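Local coordinates for Lin2722 protein (Listeria innocua, PDB 3DS8), which is of unknown function but belongs to the alpha/beta-hydrolase clan and is probably a serine hydrolase, at residues 10-15 and 68-73; 37-42 and 62-67; 111-116 and 166-171; 122-127 and 170-175. All coordinates share one frame; numbering follows the deposited sequence.

Interaction 1: residues 10-15 and 68-73. With SO4 (sulfate ion), chain C; SO4 (sulfate ion), chain B.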
loop_
_atom_site.group_PDB
_atom_site.type_symbol
_atom_site.label_atom_id
_atom_site.label_comp_id
_atom_site.label_asym_id
_atom_site.label_seq_id
_atom_site.Cartn_x
_atom_site.Cartn_y
_atom_site.Cartn_z
ATOM N N HIS A 10 -1.297 5.916 -6.181
ATOM C CA HIS A 10 -1.324 7.263 -5.626
ATOM C C HIS A 10 -2.362 7.424 -4.492
ATOM O O HIS A 10 -3.213 6.545 -4.283
ATOM C CB HIS A 10 -1.589 8.278 -6.757
ATOM C CG HIS A 10 -2.883 8.064 -7.481
ATOM N ND1 HIS A 10 -4.092 8.511 -6.993
ATOM C CD2 HIS A 10 -3.163 7.400 -8.629
ATOM C CE1 HIS A 10 -5.052 8.187 -7.849
ATOM N NE2 HIS A 10 -4.515 7.513 -8.847
ATOM N N GLY A 11 -2.262 8.566 -3.817
ATOM C CA GLY A 11 -3.218 9.048 -2.831
ATOM C C GLY A 11 -4.318 9.839 -3.502
ATOM O O GLY A 11 -4.301 10.078 -4.727
ATOM N N SER A 12 -5.276 10.284 -2.710
ATOM C CA SER A 12 -6.365 11.065 -3.254
ATOM C C SER A 12 -5.798 12.372 -3.813
ATOM O O SER A 12 -4.812 12.961 -3.266
ATOM C CB SER A 12 -7.515 11.235 -2.242
ATOM O OG SER A 12 -7.283 12.286 -1.350
ATOM N N GLY A 13 -6.324 12.754 -4.961
ATOM C CA GLY A 13 -5.844 13.885 -5.702
ATOM C C GLY A 13 -4.674 13.601 -6.618
ATOM O O GLY A 13 -4.291 14.449 -7.444
ATOM N N GLY A 14 -4.119 12.389 -6.525
ATOM C CA GLY A 14 -2.926 12.033 -7.263
ATOM C C GLY A 14 -3.235 11.382 -8.606
ATOM O O GLY A 14 -4.380 11.384 -9.071
ATOM N N ASN A 15 -2.193 10.853 -9.232
ATOM C CA ASN A 15 -2.307 10.270 -10.555
ATOM C C ASN A 15 -1.214 9.223 -10.808
ATOM O O ASN A 15 -0.435 8.890 -9.889
ATOM C CB ASN A 15 -2.318 11.357 -11.617
ATOM C CG ASN A 15 -1.018 12.119 -11.724
ATOM O OD1 ASN A 15 0.018 11.650 -11.355
ATOM N ND2 ASN A 15 -1.095 13.329 -12.309
ATOM N N GLN A 68 -10.993 8.848 -11.290
ATOM C CA GLN A 68 -11.806 9.308 -10.166
ATOM C C GLN A 68 -10.921 9.287 -8.929
ATOM O O GLN A 68 -10.982 8.371 -8.109
ATOM C CB GLN A 68 -13.063 8.453 -9.998
ATOM C CG GLN A 68 -14.110 8.756 -11.084
ATOM C CD GLN A 68 -13.981 7.900 -12.297
ATOM O OE1 GLN A 68 -13.669 6.713 -12.190
ATOM N NE2 GLN A 68 -14.279 8.471 -13.472
ATOM N N ASN A 69 -10.089 10.317 -8.830
ATOM C CA ASN A 69 -8.918 10.306 -7.929
ATOM C C ASN A 69 -9.221 10.828 -6.527
ATOM O O ASN A 69 -8.320 10.981 -5.696
ATOM C CB ASN A 69 -7.712 10.995 -8.605
ATOM C CG ASN A 69 -7.844 12.521 -8.684
ATOM O OD1 ASN A 69 -8.919 13.060 -8.540
ATOM N ND2 ASN A 69 -6.740 13.207 -9.010
ATOM N N GLN A 70 -10.504 11.057 -6.236
ATOM C CA GLN A 70 -10.944 11.390 -4.855
ATOM C C GLN A 70 -12.011 10.426 -4.355
ATOM O O GLN A 70 -12.623 10.657 -3.314
ATOM C CB GLN A 70 -11.464 12.825 -4.742
ATOM C CG GLN A 70 -10.509 13.842 -5.216
ATOM C CD GLN A 70 -9.532 14.304 -4.184
ATOM O OE1 GLN A 70 -9.438 13.754 -3.092
ATOM N NE2 GLN A 70 -8.770 15.361 -4.535
ATOM N N ALA A 71 -12.182 9.296 -5.039
ATOM C CA ALA A 71 -13.166 8.305 -4.604
ATOM C C ALA A 71 -12.719 7.489 -3.401
ATOM O O ALA A 71 -11.542 7.498 -2.986
ATOM C CB ALA A 71 -13.533 7.349 -5.822
ATOM N N THR A 72 -13.656 6.716 -2.842
ATOM C CA THR A 72 -13.396 5.966 -1.623
ATOM C C THR A 72 -12.464 4.794 -1.920
ATOM O O THR A 72 -12.443 4.260 -3.021
ATOM C CB THR A 72 -14.699 5.372 -1.023
ATOM O OG1 THR A 72 -15.233 4.366 -1.907
ATOM C CG2 THR A 72 -15.732 6.476 -0.842
ATOM N N PRO A 73 -11.696 4.394 -0.920
ATOM C CA PRO A 73 -10.760 3.312 -1.166
ATOM C C PRO A 73 -11.458 2.009 -1.536
ATOM O O PRO A 73 -10.871 1.210 -2.281
ATOM C CB PRO A 73 -9.976 3.198 0.119
ATOM C CG PRO A 73 -10.691 3.943 1.133
ATOM C CD PRO A 73 -11.602 4.932 0.450
HETATM S S SO4 C . -0.252 11.786 -4.106
HETATM O O1 SO4 C . 0.054 10.474 -4.173
HETATM O O2 SO4 C . 0.310 12.477 -2.905
HETATM O O3 SO4 C . 0.297 12.493 -5.281
HETATM O O4 SO4 C . -1.735 11.970 -4.048
HETATM S S SO4 B . -5.661 10.486 1.253
HETATM O O1 SO4 B . -5.767 9.620 2.448
HETATM O O2 SO4 B . -4.643 11.503 1.436
HETATM O O3 SO4 B . -5.269 9.705 0.073
HETATM O O4 SO4 B . -6.990 11.135 1.051
#

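Interaction 2: residues 37-42 and 62-67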
loop_
_atom_site.group_PDB
_atom_site.type_symbol
_atom_site.label_atom_id
_atom_site.label_comp_id
_atom_site.label_asym_id
_atom_site.label_seq_id
_atom_site.Cartn_x
_atom_site.Cartn_y
_atom_site.Cartn_z
ATOM N N LEU A 37 4.933 -0.101 -17.049
ATOM C CA LEU A 37 3.695 0.070 -17.791
ATOM C C LEU A 37 2.850 1.096 -16.999
ATOM O O LEU A 37 2.935 1.148 -15.772
ATOM C CB LEU A 37 3.017 -1.303 -17.845
ATOM C CG LEU A 37 1.728 -1.556 -18.550
ATOM C CD1 LEU A 37 1.489 -3.072 -18.702
ATOM C CD2 LEU A 37 0.713 -0.925 -17.751
ATOM N N THR A 38 2.102 1.961 -17.691
ATOM C CA THR A 38 1.127 2.822 -17.016
ATOM C C THR A 38 -0.272 2.296 -17.313
ATOM O O THR A 38 -0.583 1.983 -18.453
ATOM C CB THR A 38 1.287 4.304 -17.423
ATOM O OG1 THR A 38 2.540 4.786 -16.916
ATOM C CG2 THR A 38 0.132 5.182 -16.874
HETATM N N MSE A 39 -1.106 2.169 -16.280
HETATM C CA MSE A 39 -2.472 1.707 -16.459
HETATM C C MSE A 39 -3.381 2.676 -15.772
HETATM O O MSE A 39 -3.102 3.087 -14.665
HETATM C CB MSE A 39 -2.746 0.365 -15.803
HETATM C CG MSE A 39 -2.178 -0.815 -16.458
HETATM SE SE MSE A 39 -2.992 -2.423 -15.592
HETATM C CE MSE A 39 -4.731 -2.393 -16.325
ATOM N N THR A 40 -4.510 2.998 -16.393
ATOM C CA THR A 40 -5.453 3.849 -15.718
ATOM C C THR A 40 -6.865 3.287 -15.885
ATOM O O THR A 40 -7.153 2.569 -16.854
ATOM C CB THR A 40 -5.347 5.260 -16.285
ATOM O OG1 THR A 40 -5.522 5.210 -17.691
ATOM C CG2 THR A 40 -3.930 5.882 -16.020
ATOM N N VAL A 41 -7.741 3.615 -14.950
ATOM C CA VAL A 41 -9.125 3.092 -14.966
ATOM C C VAL A 41 -10.070 4.240 -14.646
ATOM O O VAL A 41 -9.720 5.194 -13.939
ATOM C CB VAL A 41 -9.329 1.859 -14.006
ATOM C CG1 VAL A 41 -9.054 2.240 -12.507
ATOM C CG2 VAL A 41 -10.779 1.244 -14.119
ATOM N N ASN A 42 -11.256 4.152 -15.235
ATOM C CA ASN A 42 -12.312 5.123 -15.079
ATOM C C ASN A 42 -13.572 4.299 -14.821
ATOM O O ASN A 42 -13.932 3.435 -15.633
ATOM C CB ASN A 42 -12.428 5.901 -16.380
ATOM C CG ASN A 42 -13.439 7.011 -16.349
ATOM O OD1 ASN A 42 -14.341 7.083 -15.499
ATOM N ND2 ASN A 42 -13.320 7.882 -17.327
ATOM N N ILE A 62 4.042 -1.286 -12.431
ATOM C CA ILE A 62 2.752 -0.847 -12.956
ATOM C C ILE A 62 2.353 0.463 -12.273
ATOM O O ILE A 62 1.965 0.500 -11.099
ATOM C CB ILE A 62 1.662 -1.917 -12.758
ATOM C CG1 ILE A 62 2.155 -3.307 -13.211
ATOM C CG2 ILE A 62 0.310 -1.446 -13.424
ATOM C CD1 ILE A 62 2.550 -3.484 -14.662
ATOM N N LYS A 63 2.517 1.551 -12.998
ATOM C CA LYS A 63 2.143 2.863 -12.499
ATOM C C LYS A 63 0.646 3.010 -12.706
ATOM O O LYS A 63 0.171 3.124 -13.824
ATOM C CB LYS A 63 2.913 3.955 -13.237
ATOM C CG LYS A 63 4.412 3.814 -13.079
ATOM C CD LYS A 63 5.168 4.999 -13.695
ATOM C CE LYS A 63 6.650 4.827 -13.554
ATOM N NZ LYS A 63 7.386 5.936 -14.236
ATOM N N PHE A 64 -0.089 3.034 -11.615
ATOM C CA PHE A 64 -1.545 2.959 -11.707
ATOM C C PHE A 64 -2.220 4.304 -11.451
ATOM O O PHE A 64 -1.824 5.041 -10.548
ATOM C CB PHE A 64 -2.074 1.899 -10.739
ATOM C CG PHE A 64 -3.419 1.406 -11.101
ATOM C CD1 PHE A 64 -3.558 0.356 -11.990
ATOM C CD2 PHE A 64 -4.549 2.008 -10.587
ATOM C CE1 PHE A 64 -4.797 -0.096 -12.368
ATOM C CE2 PHE A 64 -5.810 1.558 -10.950
ATOM C CZ PHE A 64 -5.941 0.505 -11.851
ATOM N N GLY A 65 -3.273 4.609 -12.207
ATOM C CA GLY A 65 -3.997 5.836 -11.985
ATOM C C GLY A 65 -5.492 5.612 -11.972
ATOM O O GLY A 65 -6.012 4.979 -12.852
ATOM N N PHE A 66 -6.175 6.182 -10.990
ATOM C CA PHE A 66 -7.638 6.275 -10.996
ATOM C C PHE A 66 -8.086 7.642 -11.502
ATOM O O PHE A 66 -7.780 8.668 -10.876
ATOM C CB PHE A 66 -8.163 6.103 -9.578
ATOM C CG PHE A 66 -7.934 4.748 -8.995
ATOM C CD1 PHE A 66 -8.742 3.697 -9.358
ATOM C CD2 PHE A 66 -6.904 4.515 -8.093
ATOM C CE1 PHE A 66 -8.550 2.422 -8.817
ATOM C CE2 PHE A 66 -6.669 3.246 -7.593
ATOM C CZ PHE A 66 -7.534 2.194 -7.931
ATOM N N GLU A 67 -8.847 7.689 -12.598
ATOM C CA GLU A 67 -9.358 8.989 -13.078
ATOM C C GLU A 67 -10.234 9.665 -12.001
ATOM O O GLU A 67 -10.221 10.897 -11.844
ATOM C CB GLU A 67 -10.211 8.838 -14.332
ATOM C CG GLU A 67 -10.695 10.210 -14.832
ATOM C CD GLU A 67 -10.920 10.331 -16.347
ATOM O OE1 GLU A 67 -10.977 9.307 -17.070
ATOM O OE2 GLU A 67 -11.033 11.496 -16.807
#

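Interaction 3: residues 111-116 and 166-171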
loop_
_atom_site.group_PDB
_atom_site.type_symbol
_atom_site.label_atom_id
_atom_site.label_comp_id
_atom_site.label_asym_id
_atom_site.label_seq_id
_atom_site.Cartn_x
_atom_site.Cartn_y
_atom_site.Cartn_z
ATOM N N TYR A 111 -8.257 -4.774 -1.333
ATOM C CA TYR A 111 -7.929 -5.814 -2.354
ATOM C C TYR A 111 -7.387 -7.093 -1.693
ATOM O O TYR A 111 -7.751 -8.205 -2.037
ATOM C CB TYR A 111 -6.905 -5.216 -3.317
ATOM C CG TYR A 111 -6.537 -6.074 -4.515
ATOM C CD1 TYR A 111 -7.158 -5.898 -5.746
ATOM C CD2 TYR A 111 -5.526 -7.039 -4.408
ATOM C CE1 TYR A 111 -6.767 -6.689 -6.850
ATOM C CE2 TYR A 111 -5.128 -7.836 -5.486
ATOM C CZ TYR A 111 -5.745 -7.655 -6.695
ATOM O OH TYR A 111 -5.302 -8.426 -7.732
ATOM N N ALA A 112 -6.528 -6.921 -0.699
ATOM C CA ALA A 112 -5.955 -8.026 0.027
ATOM C C ALA A 112 -7.010 -8.835 0.755
ATOM O O ALA A 112 -6.914 -10.089 0.822
ATOM C CB ALA A 112 -4.925 -7.497 1.027
ATOM N N GLU A 113 -7.990 -8.143 1.328
ATOM C CA GLU A 113 -9.056 -8.830 2.051
ATOM C C GLU A 113 -10.144 -9.413 1.178
ATOM O O GLU A 113 -10.759 -10.421 1.573
ATOM C CB GLU A 113 -9.666 -7.942 3.155
ATOM C CG GLU A 113 -8.692 -7.718 4.307
ATOM C CD GLU A 113 -9.313 -7.115 5.519
ATOM O OE1 GLU A 113 -10.420 -6.535 5.387
ATOM O OE2 GLU A 113 -8.707 -7.247 6.627
ATOM N N ASP A 114 -10.397 -8.827 0.007
ATOM C CA ASP A 114 -11.578 -9.144 -0.745
ATOM C C ASP A 114 -11.302 -10.120 -1.869
ATOM O O ASP A 114 -12.217 -10.789 -2.307
ATOM C CB ASP A 114 -12.210 -7.879 -1.327
ATOM C CG ASP A 114 -12.859 -6.997 -0.281
ATOM O OD1 ASP A 114 -12.999 -7.418 0.900
ATOM O OD2 ASP A 114 -13.195 -5.850 -0.633
ATOM N N TYR A 115 -10.069 -10.195 -2.351
ATOM C CA TYR A 115 -9.753 -11.040 -3.533
ATOM C C TYR A 115 -8.621 -12.055 -3.388
ATOM O O TYR A 115 -8.159 -12.585 -4.386
ATOM C CB TYR A 115 -9.447 -10.148 -4.742
ATOM C CG TYR A 115 -10.499 -9.090 -4.924
ATOM C CD1 TYR A 115 -11.822 -9.428 -5.123
ATOM C CD2 TYR A 115 -10.176 -7.737 -4.787
ATOM C CE1 TYR A 115 -12.794 -8.439 -5.242
ATOM C CE2 TYR A 115 -11.106 -6.764 -4.909
ATOM C CZ TYR A 115 -12.409 -7.084 -5.138
ATOM O OH TYR A 115 -13.346 -6.081 -5.259
ATOM N N ALA A 116 -8.161 -12.337 -2.161
ATOM C CA ALA A 116 -7.076 -13.322 -1.955
ATOM C C ALA A 116 -7.338 -14.696 -2.631
ATOM O O ALA A 116 -6.405 -15.322 -3.162
ATOM C CB ALA A 116 -6.801 -13.491 -0.445
ATOM N N THR A 166 -9.322 -12.416 8.472
ATOM C CA THR A 166 -9.192 -13.859 8.215
ATOM C C THR A 166 -9.073 -14.190 6.716
ATOM O O THR A 166 -8.634 -15.295 6.345
ATOM C CB THR A 166 -10.439 -14.662 8.786
ATOM O OG1 THR A 166 -10.363 -16.027 8.398
ATOM C CG2 THR A 166 -11.783 -14.130 8.240
ATOM N N GLU A 167 -9.463 -13.248 5.864
ATOM C CA GLU A 167 -9.486 -13.515 4.443
ATOM C C GLU A 167 -8.151 -13.221 3.770
ATOM O O GLU A 167 -7.983 -13.588 2.592
ATOM C CB GLU A 167 -10.586 -12.693 3.767
ATOM C CG GLU A 167 -11.940 -12.898 4.400
ATOM C CD GLU A 167 -12.394 -14.329 4.345
ATOM O OE1 GLU A 167 -12.427 -14.881 3.233
ATOM O OE2 GLU A 167 -12.691 -14.909 5.418
ATOM N N VAL A 168 -7.204 -12.601 4.474
ATOM C CA VAL A 168 -5.938 -12.268 3.788
ATOM C C VAL A 168 -5.163 -13.535 3.480
ATOM O O VAL A 168 -5.315 -14.559 4.154
ATOM C CB VAL A 168 -5.044 -11.229 4.547
ATOM C CG1 VAL A 168 -5.865 -9.996 4.910
ATOM C CG2 VAL A 168 -4.422 -11.838 5.773
ATOM N N SER A 169 -4.385 -13.479 2.407
ATOM C CA SER A 169 -3.463 -14.526 2.060
ATOM C C SER A 169 -2.546 -14.770 3.257
ATOM O O SER A 169 -1.998 -13.831 3.838
ATOM C CB SER A 169 -2.604 -14.135 0.849
ATOM O OG SER A 169 -1.560 -15.087 0.615
ATOM N N PRO A 170 -2.356 -16.034 3.618
ATOM C CA PRO A 170 -1.417 -16.302 4.694
ATOM C C PRO A 170 0.022 -16.006 4.301
ATOM O O PRO A 170 0.871 -16.037 5.167
ATOM C CB PRO A 170 -1.591 -17.790 4.951
ATOM C CG PRO A 170 -2.168 -18.337 3.744
ATOM C CD PRO A 170 -2.903 -17.271 3.035
ATOM N N ASP A 171 0.294 -15.731 3.026
ATOM C CA ASP A 171 1.635 -15.305 2.600
ATOM C C ASP A 171 1.814 -13.790 2.480
ATOM O O ASP A 171 2.900 -13.320 2.107
ATOM C CB ASP A 171 2.006 -15.981 1.282
ATOM C CG ASP A 171 2.031 -17.484 1.409
ATOM O OD1 ASP A 171 2.593 -17.980 2.403
ATOM O OD2 ASP A 171 1.451 -18.158 0.543
HETATM O O HOH W 1 -4.280 -11.010 0.984
HETATM O O HOH W 2 -9.792 -12.425 0.283
#

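Interaction 4: residues 122-127 and 170-175. With SO4 (sulfate ion), chain F.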
loop_
_atom_site.group_PDB
_atom_site.type_symbol
_atom_site.label_atom_id
_atom_site.label_comp_id
_atom_site.label_asym_id
_atom_site.label_seq_id
_atom_site.Cartn_x
_atom_site.Cartn_y
_atom_site.Cartn_z
ATOM N N PRO A 122 -4.094 -11.209 -9.898
ATOM C CA PRO A 122 -2.885 -11.612 -9.179
ATOM C C PRO A 122 -3.075 -11.530 -7.661
ATOM O O PRO A 122 -3.735 -10.624 -7.144
ATOM C CB PRO A 122 -1.840 -10.643 -9.687
ATOM C CG PRO A 122 -2.436 -10.049 -10.956
ATOM C CD PRO A 122 -3.860 -9.962 -10.639
ATOM N N THR A 123 -2.497 -12.472 -6.945
ATOM C CA THR A 123 -2.596 -12.458 -5.494
ATOM C C THR A 123 -1.605 -11.387 -4.993
ATOM O O THR A 123 -0.459 -11.359 -5.443
ATOM C CB THR A 123 -2.160 -13.787 -4.872
ATOM O OG1 THR A 123 -0.819 -14.053 -5.253
ATOM C CG2 THR A 123 -2.960 -14.906 -5.343
ATOM N N LEU A 124 -2.032 -10.528 -4.075
ATOM C CA LEU A 124 -1.111 -9.539 -3.475
ATOM C C LEU A 124 -0.173 -10.281 -2.525
ATOM O O LEU A 124 -0.600 -11.094 -1.720
ATOM C CB LEU A 124 -1.883 -8.471 -2.708
ATOM C CG LEU A 124 -1.197 -7.200 -2.306
ATOM C CD1 LEU A 124 -0.621 -6.438 -3.508
ATOM C CD2 LEU A 124 -2.246 -6.335 -1.534
ATOM N N ARG A 125 1.110 -10.040 -2.679
ATOM C CA ARG A 125 2.133 -10.653 -1.877
ATOM C C ARG A 125 2.671 -9.637 -0.847
ATOM O O ARG A 125 2.406 -9.759 0.343
ATOM C CB ARG A 125 3.241 -11.209 -2.762
ATOM C CG ARG A 125 4.356 -11.901 -1.967
ATOM C CD ARG A 125 5.535 -12.308 -2.814
ATOM N NE ARG A 125 6.276 -11.181 -3.363
ATOM C CZ ARG A 125 7.513 -11.281 -3.837
ATOM N NH1 ARG A 125 8.147 -12.458 -3.835
ATOM N NH2 ARG A 125 8.124 -10.219 -4.289
ATOM N N LYS A 126 3.415 -8.643 -1.303
ATOM C CA LYS A 126 3.904 -7.574 -0.407
ATOM C C LYS A 126 3.007 -6.364 -0.572
ATOM O O LYS A 126 2.661 -6.003 -1.699
ATOM C CB LYS A 126 5.313 -7.188 -0.745
ATOM C CG LYS A 126 6.323 -8.323 -0.501
ATOM C CD LYS A 126 7.655 -7.964 -1.062
ATOM C CE LYS A 126 8.663 -9.032 -0.895
ATOM N NZ LYS A 126 9.254 -9.150 0.450
ATOM N N LEU A 127 2.643 -5.737 0.530
ATOM C CA LEU A 127 1.763 -4.573 0.571
ATOM C C LEU A 127 2.459 -3.513 1.413
ATOM O O LEU A 127 2.679 -3.716 2.603
ATOM C CB LEU A 127 0.421 -4.906 1.221
ATOM C CG LEU A 127 -0.750 -3.927 1.141
ATOM C CD1 LEU A 127 -2.026 -4.637 1.716
ATOM C CD2 LEU A 127 -0.440 -2.586 1.834
ATOM N N PRO A 170 -2.356 -16.034 3.618
ATOM C CA PRO A 170 -1.417 -16.302 4.694
ATOM C C PRO A 170 0.022 -16.006 4.301
ATOM O O PRO A 170 0.871 -16.037 5.167
ATOM C CB PRO A 170 -1.591 -17.790 4.951
ATOM C CG PRO A 170 -2.168 -18.337 3.744
ATOM C CD PRO A 170 -2.903 -17.271 3.035
ATOM N N ASP A 171 0.294 -15.731 3.026
ATOM C CA ASP A 171 1.635 -15.305 2.600
ATOM C C ASP A 171 1.814 -13.790 2.480
ATOM O O ASP A 171 2.900 -13.320 2.107
ATOM C CB ASP A 171 2.006 -15.981 1.282
ATOM C CG ASP A 171 2.031 -17.484 1.409
ATOM O OD1 ASP A 171 2.593 -17.980 2.403
ATOM O OD2 ASP A 171 1.451 -18.158 0.543
ATOM N N LEU A 172 0.770 -13.034 2.795
ATOM C CA LEU A 172 0.816 -11.562 2.692
ATOM C C LEU A 172 1.920 -11.004 3.605
ATOM O O LEU A 172 2.107 -11.465 4.722
ATOM C CB LEU A 172 -0.504 -10.919 3.049
ATOM C CG LEU A 172 -0.674 -9.416 2.711
ATOM C CD1 LEU A 172 -0.785 -9.208 1.228
ATOM C CD2 LEU A 172 -1.847 -8.752 3.455
ATOM N N GLU A 173 2.622 -9.992 3.124
ATOM C CA GLU A 173 3.661 -9.318 3.925
ATOM C C GLU A 173 3.352 -7.824 3.858
ATOM O O GLU A 173 3.204 -7.268 2.783
ATOM C CB GLU A 173 5.063 -9.602 3.359
ATOM C CG GLU A 173 5.429 -11.069 3.366
ATOM C CD GLU A 173 6.793 -11.376 2.782
ATOM O OE1 GLU A 173 7.367 -10.455 2.185
ATOM O OE2 GLU A 173 7.328 -12.519 2.994
ATOM N N VAL A 174 3.221 -7.205 5.015
ATOM C CA VAL A 174 2.703 -5.846 5.117
ATOM C C VAL A 174 3.711 -4.952 5.786
ATOM O O VAL A 174 4.248 -5.301 6.850
ATOM C CB VAL A 174 1.348 -5.808 5.876
ATOM C CG1 VAL A 174 0.912 -4.378 6.079
ATOM C CG2 VAL A 174 0.287 -6.599 5.146
ATOM N N LEU A 175 3.977 -3.800 5.173
ATOM C CA LEU A 175 4.808 -2.763 5.760
ATOM C C LEU A 175 3.962 -1.511 5.863
ATOM O O LEU A 175 3.410 -1.014 4.847
ATOM C CB LEU A 175 6.044 -2.457 4.879
ATOM C CG LEU A 175 6.847 -1.210 5.242
ATOM C CD1 LEU A 175 7.425 -1.339 6.644
ATOM C CD2 LEU A 175 7.972 -0.989 4.135
HETATM S S SO4 F . 9.081 -13.237 0.415
HETATM O O1 SO4 F . 9.396 -14.555 -0.165
HETATM O O2 SO4 F . 9.320 -13.378 1.884
HETATM O O3 SO4 F . 9.918 -12.174 -0.189
HETATM O O4 SO4 F . 7.701 -12.827 0.046
#

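Interaction 1: residues 10-15 and 68-73
The His10 imidazole meets Asn69 obliquely, CE1 lying 3.9 Å from Asn69 CB, and ring and amide planes stand 67° apart. Over one face of the ring lie Gly14 C and Asn15 N, offset toward its rim. In the ring plane His10 ND1 donates to Gly11 O, while NE2 pairs with Phe66 N, holding the imidazole in place. Gly11 O is gripped again by Gly14 N, from the opposite side of its carbonyl plane, closing the type II turn Gly11-Gly14. Asn69 ND2 sends a bond of 3.0 Å to Gly14 O, which lies in the amide plane, and its backbone O receives Gly13 N at 2.8 Å from above the carbonyl plane. Placing CG between backbone N and carbonyl carbon (chi1 73°) turns the amide so that ND2 points at Gly14 O. Gln70, bent at chi2, brings OE1 to 3.1 Å from Ser12 OG. The chain C sulfate takes Gly11 N; the chain B sulfate, probably from the crystallisation liquor, accepts from Ser12 N (O3, 2.8 Å), Ser12 OG (O4, 2.7 Å), Asn103 N and His222 NE2. Ser12 N and Asn103 N, sharing the latter beside the probable nucleophile elbow, are consistent with an alpha/beta-hydrolase oxyanion hole.

Interaction 2: residues 37-42 and 62-67
Val41 and Phe66 run side by side, pointing the same way, and their meeting with Phe64 shows how torsions build one face of a sheet. Val41 carries CG1 between its backbone N and carbonyl carbon (chi1 62°), which drops that methyl into the angle between two rings, 3.6 Å from Phe64 CZ and 3.5 Å from Phe66 CD1. Phe66 CD1 lies in the plane of Phe64 at its edge, while Phe64 CE2 sits over one face of Phe66, offset toward the rim; Phe66 also stacks with Trp76. Phe64, with CG trans to its backbone N (chi1 -159°), leans forward toward Val41, with Met39 O above its ring, and the CB of Met39, here selenomethionine, approaches Phe64 CD1 at 3.9 Å. Farther along the same face Ile62 spreads both branches: CG2 meets Met39 CG at 4.0 Å, and CD1 meets Leu37 CB at 3.9 Å.

The opposite face carries Thr38, Thr40 and Lys63. Lys63 stays extended beyond CG, passing Thr38 OG1 on the way to a salt bridge with Asp20. Beyond the strand end, Glu67 OE1 lies close to Asn42 ND2 at an angle unfit for a hydrogen bond; the other end of that amide, Asn42 OD1, takes Gln68 NE2 and Glu44 N.

Five backbone bonds, from Lys63 N to Leu37 O through Glu67 N to Val41 O, zip the strands. They are parallel neighbours in the central sheet of the alpha/beta-hydrolase fold, with Met39 and Phe64 covered by helix 73-91.

Interaction 3: residues 111-116 and 166-171
Glu113 and Val168 lie side by side and point the same way, the aliphatic part of the acid serving as a wall for the valine: Glu113 CG is 3.7 Å from Val168 CG1. Both side chains place the touching atom trans to their own carbonyl carbon (chi1 -70° for Glu113, -52° for Val168), and the glutamate then runs on extended, past Tyr160 and Phe161 of helix 156-163. Glu167 behaves differently. Its CB presses on the helix end, 3.2 Å from Glu113 O, but a bend at chi2 turns the carboxylate away from the segment 111-116. Ala116 supplies the third approach: its methyl faces the loop and rests 3.3 Å from Glu167 O and 3.7 Å from Ser169 N.

No direct hydrogen bond links the two segments, and water does the joining. One molecule donates to Ala112 O at 2.8 Å and accepts from Ser169 N. A second donates to Glu113 O at 2.6 Å and, over a longer 3.2 Å, to Glu167 O, while accepting from Ala116 N. The carbonyls of the last helical turn, Ala112 and Glu113, thus find donors in solvent, and the second water bridges Glu113 O to Ala116 N past the end of the helix. Within the loop, Ser169 OG accepts from Asp171 N, an ST turn that shapes the chain just before strand 173-180.

Helix 103-114 follows the probable nucleophile elbow around Ser102. The contact is a water-mediated junction between the C-terminal end of that helix and the loop leading into the next-but-one strand of an alpha/beta-hydrolase sheet.

Interaction 4: residues 122-127 and 170-175
Lys126 and Glu173 form a salt bridge between side chains that lie side by side, with NZ 2.9 Å from OE1 and nearly in line with its C-O bond. A turn at the last torsion of Lys126 (chi4 -78°) swings NZ across to the acid, whereas Glu173 is extended beyond CG. The ammonium is held further by the carbonyls of Phe238 and Phe242, by a cation-pi contact with the Phe238 ring, and by a sulfate whose O3 is 3.2 Å from NZ. Arg125 has Lys126 CE over a face of its guanidinium and is tied by NH2 to Asp97. Lys126 and Arg125 both lie beside this sulfate, which also takes Thr244 N and probably came from the crystallisation liquor.

Beneath them the backbones pair as parallel strands: Glu173 N to Arg125 O (2.8 Å), Leu127 N to Glu173 O (2.8 Å) and Leu175 N to Leu127 O (2.9 Å). Strands 123-130 and 173-180 are neighbours in the central sheet of the alpha/beta-hydrolase fold, with helices 139-142 and 156-163 in the chain between them. On the Leu127 and Val174 face, packing is apolar: Leu127 CB approaches Val174 CG2 at 4.3 Å, beneath helix 103-114. Leu172 sends CD1 against the chain just before the strands pair, 3.4 Å from Arg125 O and 4.1 Å from Leu124 CG. On the Glu173 face, helix 229-240 covers the salt bridge through Phe238 and Leu239.

Interactions 2 and 4 lie on the same mixed sheet, their centres 20 Å apart, in strand pairs separated by strands 6-9 and 95-101. Interaction 1 touches interaction 2, their centres 11 Å apart: its two loops leave strands 6-9 and 61-66, and the two contacts meet where those strands end. Along the chain, interaction 2 is nested within the loop that interaction 1 closes; interactions 3 and 4 follow. Those two have centres 8 Å apart and share Pro170 and Asp171, with Tyr111 OH bonded to Pro122 O, so helix 103-114 and strands 123-130 and 173-180 are joined. The probable catalytic site borders interaction 1, whose centre is about 22 Å from those of interactions 3 and 4.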